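Local structure of hypothetical protein aq_1447 (Aquifex aeolicus, 1YVU) at residues Asp198-Lys203 with Leu241-Lys246; Leu352-Ile357 with Ile385-Lys390; Gly590-Leu595 with Tyr647-Val652. The protein cleaves target RNA as a DNA-guided, divalent-metal-dependent endonuclease that prefers magnesium and uses short single-stranded DNA guides to recognise complementary strands. All blocks are in the same frame, centred on the assembly; numbering follows the deposited sequence.

Contact 1. Residues Asp198-Lys203 with Leu241-Lys246; sequences DVFKAK and LVVLEK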
loop_
_atom_site.group_PDB
_atom_site.type_symbol
_atom_site.label_atom_id
_atom_site.label_comp_id
_atom_site.label_asym_id
_atom_site.label_seq_id
_atom_site.Cartn_x
_atom_site.Cartn_y
_atom_site.Cartn_z
ATOM N N ASP A 198 -18.240 -13.243 3.511
ATOM C CA ASP A 198 -19.562 -13.855 3.753
ATOM C C ASP A 198 -20.102 -13.618 5.166
ATOM O O ASP A 198 -19.349 -13.667 6.144
ATOM C CB ASP A 198 -19.496 -15.377 3.531
ATOM C CG ASP A 198 -20.126 -15.828 2.209
ATOM O OD1 ASP A 198 -20.318 -15.007 1.279
ATOM O OD2 ASP A 198 -20.418 -17.040 2.106
ATOM N N VAL A 199 -21.412 -13.365 5.247
ATOM C CA VAL A 199 -22.121 -13.158 6.512
ATOM C C VAL A 199 -23.295 -14.128 6.555
ATOM O O VAL A 199 -24.024 -14.304 5.559
ATOM C CB VAL A 199 -22.648 -11.683 6.700
ATOM C CG1 VAL A 199 -23.509 -11.560 7.953
ATOM C CG2 VAL A 199 -21.501 -10.715 6.859
ATOM N N PHE A 200 -23.427 -14.789 7.704
ATOM C CA PHE A 200 -24.514 -15.721 7.957
ATOM C C PHE A 200 -24.866 -15.744 9.447
ATOM O O PHE A 200 -24.069 -15.310 10.278
ATOM C CB PHE A 200 -24.208 -17.127 7.390
ATOM C CG PHE A 200 -23.116 -17.872 8.102
ATOM C CD1 PHE A 200 -23.438 -18.836 9.089
ATOM C CD2 PHE A 200 -21.766 -17.661 7.763
ATOM C CE1 PHE A 200 -22.426 -19.589 9.736
ATOM C CE2 PHE A 200 -20.730 -18.409 8.398
ATOM C CZ PHE A 200 -21.062 -19.377 9.387
ATOM N N LYS A 201 -26.061 -16.244 9.760
ATOM C CA LYS A 201 -26.567 -16.334 11.129
ATOM C C LYS A 201 -25.931 -17.464 11.941
ATOM O O LYS A 201 -25.532 -18.498 11.386
ATOM C CB LYS A 201 -28.093 -16.504 11.117
ATOM C CG LYS A 201 -28.859 -15.344 10.506
ATOM C CD LYS A 201 -30.324 -15.687 10.252
ATOM C CE LYS A 201 -30.950 -14.710 9.242
ATOM N NZ LYS A 201 -32.196 -15.222 8.579
ATOM N N ALA A 202 -25.853 -17.255 13.257
ATOM C CA ALA A 202 -25.276 -18.223 14.182
ATOM C C ALA A 202 -26.264 -19.314 14.559
ATOM O O ALA A 202 -25.866 -20.358 15.089
ATOM C CB ALA A 202 -24.756 -17.532 15.398
ATOM N N LYS A 203 -27.548 -19.073 14.261
ATOM C CA LYS A 203 -28.620 -20.050 14.494
ATOM C C LYS A 203 -28.313 -21.261 13.605
ATOM O O LYS A 203 -28.510 -22.413 14.022
ATOM C CB LYS A 203 -29.992 -19.552 14.008
ATOM C CG LYS A 203 -30.454 -18.189 14.417
ATOM C CD LYS A 203 -31.993 -18.166 14.531
ATOM C CE LYS A 203 -32.573 -16.751 14.743
ATOM N NZ LYS A 203 -33.475 -16.657 15.933
ATOM N N LEU A 241 -22.010 -14.634 12.131
ATOM C CA LEU A 241 -20.647 -15.094 12.030
ATOM C C LEU A 241 -20.239 -14.580 10.689
ATOM O O LEU A 241 -21.026 -14.576 9.739
ATOM C CB LEU A 241 -20.532 -16.615 12.099
ATOM C CG LEU A 241 -21.138 -17.299 13.324
ATOM C CD1 LEU A 241 -20.909 -18.767 13.288
ATOM C CD2 LEU A 241 -20.577 -16.722 14.577
ATOM N N VAL A 242 -19.037 -14.018 10.684
ATOM C CA VAL A 242 -18.433 -13.391 9.519
ATOM C C VAL A 242 -17.185 -14.133 9.066
ATOM O O VAL A 242 -16.278 -14.399 9.865
ATOM C CB VAL A 242 -18.051 -11.920 9.857
ATOM C CG1 VAL A 242 -17.544 -11.187 8.621
ATOM C CG2 VAL A 242 -19.256 -11.171 10.503
ATOM N N VAL A 243 -17.150 -14.448 7.771
ATOM C CA VAL A 243 -16.008 -15.135 7.162
ATOM C C VAL A 243 -15.167 -14.082 6.429
ATOM O O VAL A 243 -15.681 -13.312 5.608
ATOM C CB VAL A 243 -16.441 -16.272 6.179
ATOM C CG1 VAL A 243 -15.220 -17.114 5.766
ATOM C CG2 VAL A 243 -17.486 -17.165 6.824
ATOM N N LEU A 244 -13.886 -14.022 6.778
ATOM C CA LEU A 244 -12.974 -13.066 6.174
ATOM C C LEU A 244 -12.143 -13.646 5.021
ATOM O O LEU A 244 -12.114 -14.864 4.825
ATOM C CB LEU A 244 -12.105 -12.406 7.251
ATOM C CG LEU A 244 -12.834 -11.711 8.421
ATOM C CD1 LEU A 244 -11.836 -10.976 9.295
ATOM C CD2 LEU A 244 -13.871 -10.722 7.937
ATOM N N GLU A 245 -11.495 -12.751 4.267
ATOM C CA GLU A 245 -10.699 -13.054 3.067
ATOM C C GLU A 245 -9.875 -14.325 2.974
ATOM O O GLU A 245 -10.158 -15.206 2.141
ATOM C CB GLU A 245 -9.818 -11.867 2.681
ATOM C CG GLU A 245 -9.355 -10.958 3.813
ATOM C CD GLU A 245 -8.764 -9.643 3.304
ATOM O OE1 GLU A 245 -9.144 -9.146 2.204
ATOM O OE2 GLU A 245 -7.921 -9.090 4.039
ATOM N N LYS A 246 -8.894 -14.430 3.865
ATOM C CA LYS A 246 -7.988 -15.570 3.915
ATOM C C LYS A 246 -8.729 -16.860 4.343
ATOM O O LYS A 246 -8.392 -17.963 3.885
ATOM C CB LYS A 246 -6.793 -15.216 4.820
ATOM C CG LYS A 246 -6.081 -13.856 4.464
ATOM C CD LYS A 246 -5.010 -13.406 5.511
ATOM C CE LYS A 246 -4.356 -12.070 5.133
ATOM N NZ LYS A 246 -3.434 -11.565 6.195
#

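Contact 2. Residues Leu352-Ile357 with Ile385-Lys390; sequences LSVEII and IKLKIK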
loop_
_atom_site.group_PDB
_atom_site.type_symbol
_atom_site.label_atom_id
_atom_site.label_comp_id
_atom_site.label_asym_id
_atom_site.label_seq_id
_atom_site.Cartn_x
_atom_site.Cartn_y
_atom_site.Cartn_z
ATOM N N LEU A 352 -7.565 16.090 -32.068
ATOM C CA LEU A 352 -8.278 15.334 -31.011
ATOM C C LEU A 352 -9.813 15.509 -30.886
ATOM O O LEU A 352 -10.345 16.592 -31.141
ATOM C CB LEU A 352 -7.651 15.651 -29.652
ATOM C CG LEU A 352 -6.608 14.789 -28.955
ATOM C CD1 LEU A 352 -5.524 14.298 -29.842
ATOM C CD2 LEU A 352 -6.032 15.657 -27.910
ATOM N N SER A 353 -10.508 14.447 -30.466
ATOM C CA SER A 353 -11.964 14.478 -30.273
ATOM C C SER A 353 -12.243 14.493 -28.771
ATOM O O SER A 353 -11.926 13.532 -28.069
ATOM C CB SER A 353 -12.653 13.291 -30.971
ATOM O OG SER A 353 -12.094 12.049 -30.582
ATOM N N VAL A 354 -12.777 15.620 -28.289
ATOM C CA VAL A 354 -13.060 15.857 -26.866
ATOM C C VAL A 354 -14.541 16.041 -26.535
ATOM O O VAL A 354 -15.264 16.651 -27.314
ATOM C CB VAL A 354 -12.308 17.163 -26.397
ATOM C CG1 VAL A 354 -12.530 17.467 -24.917
ATOM C CG2 VAL A 354 -10.824 17.034 -26.658
ATOM N N GLU A 355 -14.983 15.468 -25.415
ATOM C CA GLU A 355 -16.346 15.667 -24.889
ATOM C C GLU A 355 -16.175 16.571 -23.640
ATOM O O GLU A 355 -15.140 16.507 -22.957
ATOM C CB GLU A 355 -17.013 14.342 -24.479
ATOM C CG GLU A 355 -17.987 13.732 -25.525
ATOM C CD GLU A 355 -19.468 13.818 -25.160
ATOM O OE1 GLU A 355 -19.857 13.456 -24.028
ATOM O OE2 GLU A 355 -20.256 14.224 -26.035
ATOM N N ILE A 356 -17.132 17.460 -23.377
ATOM C CA ILE A 356 -17.056 18.359 -22.219
ATOM C C ILE A 356 -18.254 18.207 -21.318
ATOM O O ILE A 356 -19.336 17.816 -21.789
ATOM C CB ILE A 356 -16.952 19.853 -22.659
ATOM C CG1 ILE A 356 -15.632 20.098 -23.368
ATOM C CG2 ILE A 356 -16.978 20.785 -21.481
ATOM C CD1 ILE A 356 -15.733 21.100 -24.410
ATOM N N ILE A 357 -18.049 18.429 -20.017
ATOM C CA ILE A 357 -19.138 18.352 -19.046
ATOM C C ILE A 357 -19.015 19.461 -18.036
ATOM O O ILE A 357 -17.937 19.709 -17.521
ATOM C CB ILE A 357 -19.226 16.981 -18.219
ATOM C CG1 ILE A 357 -19.478 15.798 -19.123
ATOM C CG2 ILE A 357 -20.365 16.987 -17.143
ATOM C CD1 ILE A 357 -18.241 15.169 -19.511
ATOM N N ILE A 385 -1.312 20.628 -31.300
ATOM C CA ILE A 385 -2.475 19.778 -31.074
ATOM C C ILE A 385 -3.737 20.616 -31.070
ATOM O O ILE A 385 -3.862 21.599 -30.347
ATOM C CB ILE A 385 -2.379 18.937 -29.776
ATOM C CG1 ILE A 385 -1.053 18.185 -29.735
ATOM C CG2 ILE A 385 -3.556 17.927 -29.704
ATOM C CD1 ILE A 385 0.021 18.895 -28.990
ATOM N N LYS A 386 -4.671 20.187 -31.903
ATOM C CA LYS A 386 -5.944 20.852 -32.061
ATOM C C LYS A 386 -7.100 20.033 -31.462
ATOM O O LYS A 386 -7.288 18.847 -31.809
ATOM C CB LYS A 386 -6.174 21.117 -33.566
ATOM C CG LYS A 386 -5.026 21.872 -34.246
ATOM C CD LYS A 386 -4.812 21.398 -35.659
ATOM C CE LYS A 386 -3.439 21.812 -36.175
ATOM N NZ LYS A 386 -3.205 21.218 -37.528
ATOM N N LEU A 387 -7.808 20.630 -30.495
ATOM C CA LEU A 387 -8.987 19.972 -29.923
ATOM C C LEU A 387 -10.173 20.350 -30.791
ATOM O O LEU A 387 -10.315 21.503 -31.222
ATOM C CB LEU A 387 -9.309 20.428 -28.506
ATOM C CG LEU A 387 -8.311 20.401 -27.368
ATOM C CD1 LEU A 387 -9.133 20.402 -26.091
ATOM C CD2 LEU A 387 -7.443 19.198 -27.433
ATOM N N LYS A 388 -10.964 19.332 -31.106
ATOM C CA LYS A 388 -12.172 19.461 -31.898
ATOM C C LYS A 388 -13.277 18.918 -31.001
ATOM O O LYS A 388 -13.329 17.707 -30.729
ATOM C CB LYS A 388 -12.063 18.641 -33.185
ATOM C CG LYS A 388 -11.087 19.210 -34.185
ATOM C CD LYS A 388 -11.165 18.510 -35.525
ATOM C CE LYS A 388 -10.416 19.313 -36.581
ATOM N NZ LYS A 388 -10.294 18.546 -37.842
ATOM N N ILE A 389 -14.109 19.828 -30.482
ATOM C CA ILE A 389 -15.222 19.477 -29.588
ATOM C C ILE A 389 -16.286 18.634 -30.293
ATOM O O ILE A 389 -16.840 19.016 -31.332
ATOM C CB ILE A 389 -15.864 20.740 -28.927
ATOM C CG1 ILE A 389 -14.775 21.581 -28.243
ATOM C CG2 ILE A 389 -16.886 20.312 -27.856
ATOM C CD1 ILE A 389 -15.137 23.039 -28.038
ATOM N N LYS A 390 -16.474 17.436 -29.751
ATOM C CA LYS A 390 -17.455 16.517 -30.264
ATOM C C LYS A 390 -18.780 16.840 -29.590
ATOM O O LYS A 390 -19.758 17.063 -30.300
ATOM C CB LYS A 390 -17.055 15.055 -30.023
ATOM C CG LYS A 390 -17.181 14.188 -31.289
ATOM C CD LYS A 390 -17.013 12.675 -31.059
ATOM C CE LYS A 390 -16.972 11.918 -32.408
ATOM N NZ LYS A 390 -16.918 10.427 -32.268
#

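Contact 3. Residues Gly590-Leu595 with Tyr647-Val652; sequences GYSLEL and YGELPV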
loop_
_atom_site.group_PDB
_atom_site.type_symbol
_atom_site.label_atom_id
_atom_site.label_comp_id
_atom_site.label_asym_id
_atom_site.label_seq_id
_atom_site.Cartn_x
_atom_site.Cartn_y
_atom_site.Cartn_z
ATOM N N GLY A 590 16.607 -14.861 -22.792
ATOM C CA GLY A 590 17.969 -14.374 -22.692
ATOM C C GLY A 590 18.090 -12.920 -22.296
ATOM O O GLY A 590 18.853 -12.202 -22.928
ATOM N N TYR A 591 17.308 -12.479 -21.305
ATOM C CA TYR A 591 17.352 -11.082 -20.808
ATOM C C TYR A 591 18.132 -10.936 -19.476
ATOM O O TYR A 591 18.188 -11.887 -18.680
ATOM C CB TYR A 591 15.924 -10.505 -20.578
ATOM C CG TYR A 591 15.019 -10.350 -21.788
ATOM C CD1 TYR A 591 15.535 -9.975 -23.053
ATOM C CD2 TYR A 591 13.626 -10.603 -21.676
ATOM C CE1 TYR A 591 14.686 -9.866 -24.195
ATOM C CE2 TYR A 591 12.746 -10.499 -22.813
ATOM C CZ TYR A 591 13.292 -10.134 -24.070
ATOM O OH TYR A 591 12.486 -10.087 -25.200
ATOM N N SER A 592 18.738 -9.759 -19.258
ATOM C CA SER A 592 19.436 -9.457 -17.998
ATOM C C SER A 592 18.385 -8.749 -17.093
ATOM O O SER A 592 17.998 -7.592 -17.313
ATOM C CB SER A 592 20.704 -8.604 -18.223
ATOM O OG SER A 592 21.445 -8.427 -17.019
ATOM N N LEU A 593 17.868 -9.521 -16.140
ATOM C CA LEU A 593 16.854 -9.083 -15.209
ATOM C C LEU A 593 17.301 -8.433 -13.920
ATOM O O LEU A 593 18.299 -8.832 -13.310
ATOM C CB LEU A 593 15.971 -10.251 -14.839
ATOM C CG LEU A 593 14.552 -10.280 -15.401
ATOM C CD1 LEU A 593 14.529 -10.365 -16.911
ATOM C CD2 LEU A 593 13.883 -11.496 -14.826
ATOM N N GLU A 594 16.524 -7.420 -13.531
ATOM C CA GLU A 594 16.674 -6.649 -12.300
ATOM C C GLU A 594 15.250 -6.584 -11.752
ATOM O O GLU A 594 14.339 -6.074 -12.424
ATOM C CB GLU A 594 17.143 -5.218 -12.560
ATOM C CG GLU A 594 18.401 -5.030 -13.382
ATOM C CD GLU A 594 19.710 -5.234 -12.622
ATOM O OE1 GLU A 594 19.824 -4.810 -11.442
ATOM O OE2 GLU A 594 20.655 -5.777 -13.244
ATOM N N LEU A 595 15.052 -7.186 -10.580
ATOM C CA LEU A 595 13.750 -7.213 -9.920
ATOM C C LEU A 595 13.682 -6.347 -8.688
ATOM O O LEU A 595 14.483 -6.496 -7.748
ATOM C CB LEU A 595 13.345 -8.631 -9.514
ATOM C CG LEU A 595 13.198 -9.691 -10.602
ATOM C CD1 LEU A 595 12.781 -11.009 -9.957
ATOM C CD2 LEU A 595 12.214 -9.249 -11.673
ATOM N N TYR A 647 16.382 -9.335 -7.013
ATOM C CA TYR A 647 17.307 -9.937 -7.962
ATOM C C TYR A 647 17.869 -8.755 -8.736
ATOM O O TYR A 647 17.130 -7.812 -9.039
ATOM C CB TYR A 647 16.544 -10.900 -8.879
ATOM C CG TYR A 647 17.371 -11.799 -9.778
ATOM C CD1 TYR A 647 17.998 -12.967 -9.269
ATOM C CD2 TYR A 647 17.498 -11.514 -11.157
ATOM C CE1 TYR A 647 18.737 -13.842 -10.132
ATOM C CE2 TYR A 647 18.238 -12.370 -12.026
ATOM C CZ TYR A 647 18.853 -13.531 -11.509
ATOM O OH TYR A 647 19.581 -14.335 -12.362
ATOM N N GLY A 648 19.178 -8.772 -8.989
ATOM C CA GLY A 648 19.808 -7.674 -9.704
ATOM C C GLY A 648 21.322 -7.623 -9.714
ATOM O O GLY A 648 21.991 -7.961 -8.742
ATOM N N GLU A 649 21.843 -7.108 -10.820
ATOM C CA GLU A 649 23.273 -6.977 -11.099
ATOM C C GLU A 649 23.744 -5.566 -10.743
ATOM O O GLU A 649 24.914 -5.373 -10.382
ATOM C CB GLU A 649 23.438 -7.267 -12.593
ATOM C CG GLU A 649 24.756 -7.109 -13.280
ATOM C CD GLU A 649 24.538 -7.108 -14.787
ATOM O OE1 GLU A 649 24.796 -6.065 -15.414
ATOM O OE2 GLU A 649 24.071 -8.132 -15.343
ATOM N N LEU A 650 22.815 -4.601 -10.839
ATOM C CA LEU A 650 23.066 -3.175 -10.553
ATOM C C LEU A 650 22.895 -2.815 -9.075
ATOM O O LEU A 650 22.130 -3.452 -8.371
ATOM C CB LEU A 650 22.128 -2.282 -11.392
ATOM C CG LEU A 650 22.146 -2.324 -12.930
ATOM C CD1 LEU A 650 21.084 -1.396 -13.482
ATOM C CD2 LEU A 650 23.505 -1.961 -13.510
ATOM N N PRO A 651 23.638 -1.816 -8.575
ATOM C CA PRO A 651 23.504 -1.426 -7.159
ATOM C C PRO A 651 22.180 -0.702 -6.883
ATOM O O PRO A 651 21.665 -0.045 -7.787
ATOM C CB PRO A 651 24.676 -0.458 -6.968
ATOM C CG PRO A 651 25.694 -0.965 -7.949
ATOM C CD PRO A 651 24.849 -1.212 -9.161
ATOM N N VAL A 652 21.666 -0.775 -5.644
ATOM C CA VAL A 652 20.400 -0.094 -5.286
ATOM C C VAL A 652 20.410 1.391 -5.493
ATOM O O VAL A 652 19.421 1.946 -5.922
ATOM C CB VAL A 652 19.941 -0.261 -3.839
ATOM C CG1 VAL A 652 18.786 -1.200 -3.750
ATOM C CG2 VAL A 652 21.059 -0.622 -2.968
#

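Contact 1. Residues Asp198-Lys203 with Leu241-Lys246
F200 lays its ring against the side chain of L241: L241 CB sits over one ring face, displaced toward the rim, 4.2 Å from the F200 ring centroid, and L241 CD1 reaches F200 CE1 at 3.9 Å. V243 comes to the same ring from its edge, in plane, with V243 CG2 3.8 Å from F200 CE2. The phenyl group is brought there by a chi1 of 69°, which sets CG between the backbone N and the carbonyl carbon and lets the ring lie across the neighbouring strand. L241 CG turns beside its own N (chi1 -56°) and also meets the methyl of A202, while W226 and L229 of helix 220-231 pack on L241. On the other face of the sheet V199 CG2 meets V242 CG2 at 4.3 Å, a looser pairing. Backbone bonds hold the register: F200 and L241 bond each other twice, the shorter being L241 N to F200 O at 2.9 Å, and V243 N reaches D198 O at 2.8 Å, whereas the return bond from D198 N to V243 O is weak. Hydrogen-bonded pairs F200-L241 and D198-V243 flanking the non-hydrogen-bonded pair V199-V242 make this regular antiparallel pairing within an antiparallel sheet of the PAZ domain.

Contact 2. Residues Leu352-Ile357 with Ile385-Lys390
L352 N donates to K386 O at 2.8 Å and begins the parallel pairing of strand 351-360 with strand 386-396, an edge strand of the four-stranded parallel sheet of the Mid domain. Helix 368-381 links the two strands, giving a beta-alpha-beta crossover of the Rossmann-like kind. The peptide of K388 bonds to both L352 and V354: K388 N reaches L352 O at 2.8 Å, and K388 O accepts a longer bond from V354 N at 3.3 Å. K390 N then meets V354 O at 2.8 Å. The strand directions diverge by 49°, a strong twist.

Apolar branches fill the face bearing L352, V354, L387 and I389. L352 CD2 touches both L387 CD2 and I385 CG2, each at 3.8 Å. L387 CG stands beside its own N (chi1 -54°), from where L387 CD2 meets V354 CG2 as well as L352 CD2, while the other methyl, L387 CD1, packs on V354 CG2. I377 of the crossover helix covers L387 and I389, and L373 of that helix packs on I356.

The opposite face, with S353 and K388, is more polar. The extended K388 chain leads away from the strand pair, and only its base, CB and CG, borders L352 O. S353 N donates to D418, just before the neighbouring strand 419-424, and E355 OE2 forms a salt bridge with K415. Farther along, I356 has CG1 beside its backbone N (chi1 -66°) and reaches back across the strand gap, bringing I356 CD1 to 3.7 Å from I389 CG2.

Contact 3. Residues Gly590-Leu595 with Tyr647-Val652
E594 receives two successive loop amides on its carboxylate: E649 N donates to E594 OE2 at 3.0 Å and L650 N to E594 OE1 at 3.1 Å. Both donors arrive on the syn side, L650 N closer to the carboxylate plane (16° out) than E649 N (34° out). The chain of E594 bends at chi2 (-80°) to turn the carboxylate to the loop, and L650 CB rests 3.4 Å from E594 OE1. The carboxylate of E649 stands almost perpendicular to that of E594; E649 OE2 is 3.1 Å from S592 OG. One residue on from E594, L595 N bonds Y647 O at 2.7 Å, the return bond being weak, and L595 CD1 touches Y647 CB. The Y647 ring lies oblique to L593 O, with Y647 CD2 3.5 Å from L593 O. Strand 592-599 belongs to the RNase H fold of the PIWI domain, and Y647 to L650 form the end of the PIWI box, which leads into helix 652-661. Farther out, K565 of the adjoining strand makes long, weak ion pairs with E594 and E649, which probably ease the nearness of two acids. K645 NZ bonds L650 O, and F582 of helix 576-589 packs against L593 and L595.

Along the chain the three contacts follow in series, each closing before the next opens, and each lies in a separate domain: contact 1 in PAZ, contact 2 in Mid, contact 3 in PIWI. Their centres lie about 50 Å (contacts 1 and 2), 45 Å (1 and 3) and 43 Å (2 and 3) apart, and none touches another. Contact 1 belongs to the PAZ lobe and lies on the opposite side of the chain's centre from contact 3; contacts 2 and 3 share the PIWI lobe but no sheet. Each thus belongs to the internal framework of its own domain, none to an interface between domains, and all lie away from the metal-binding aspartates D502 and D683.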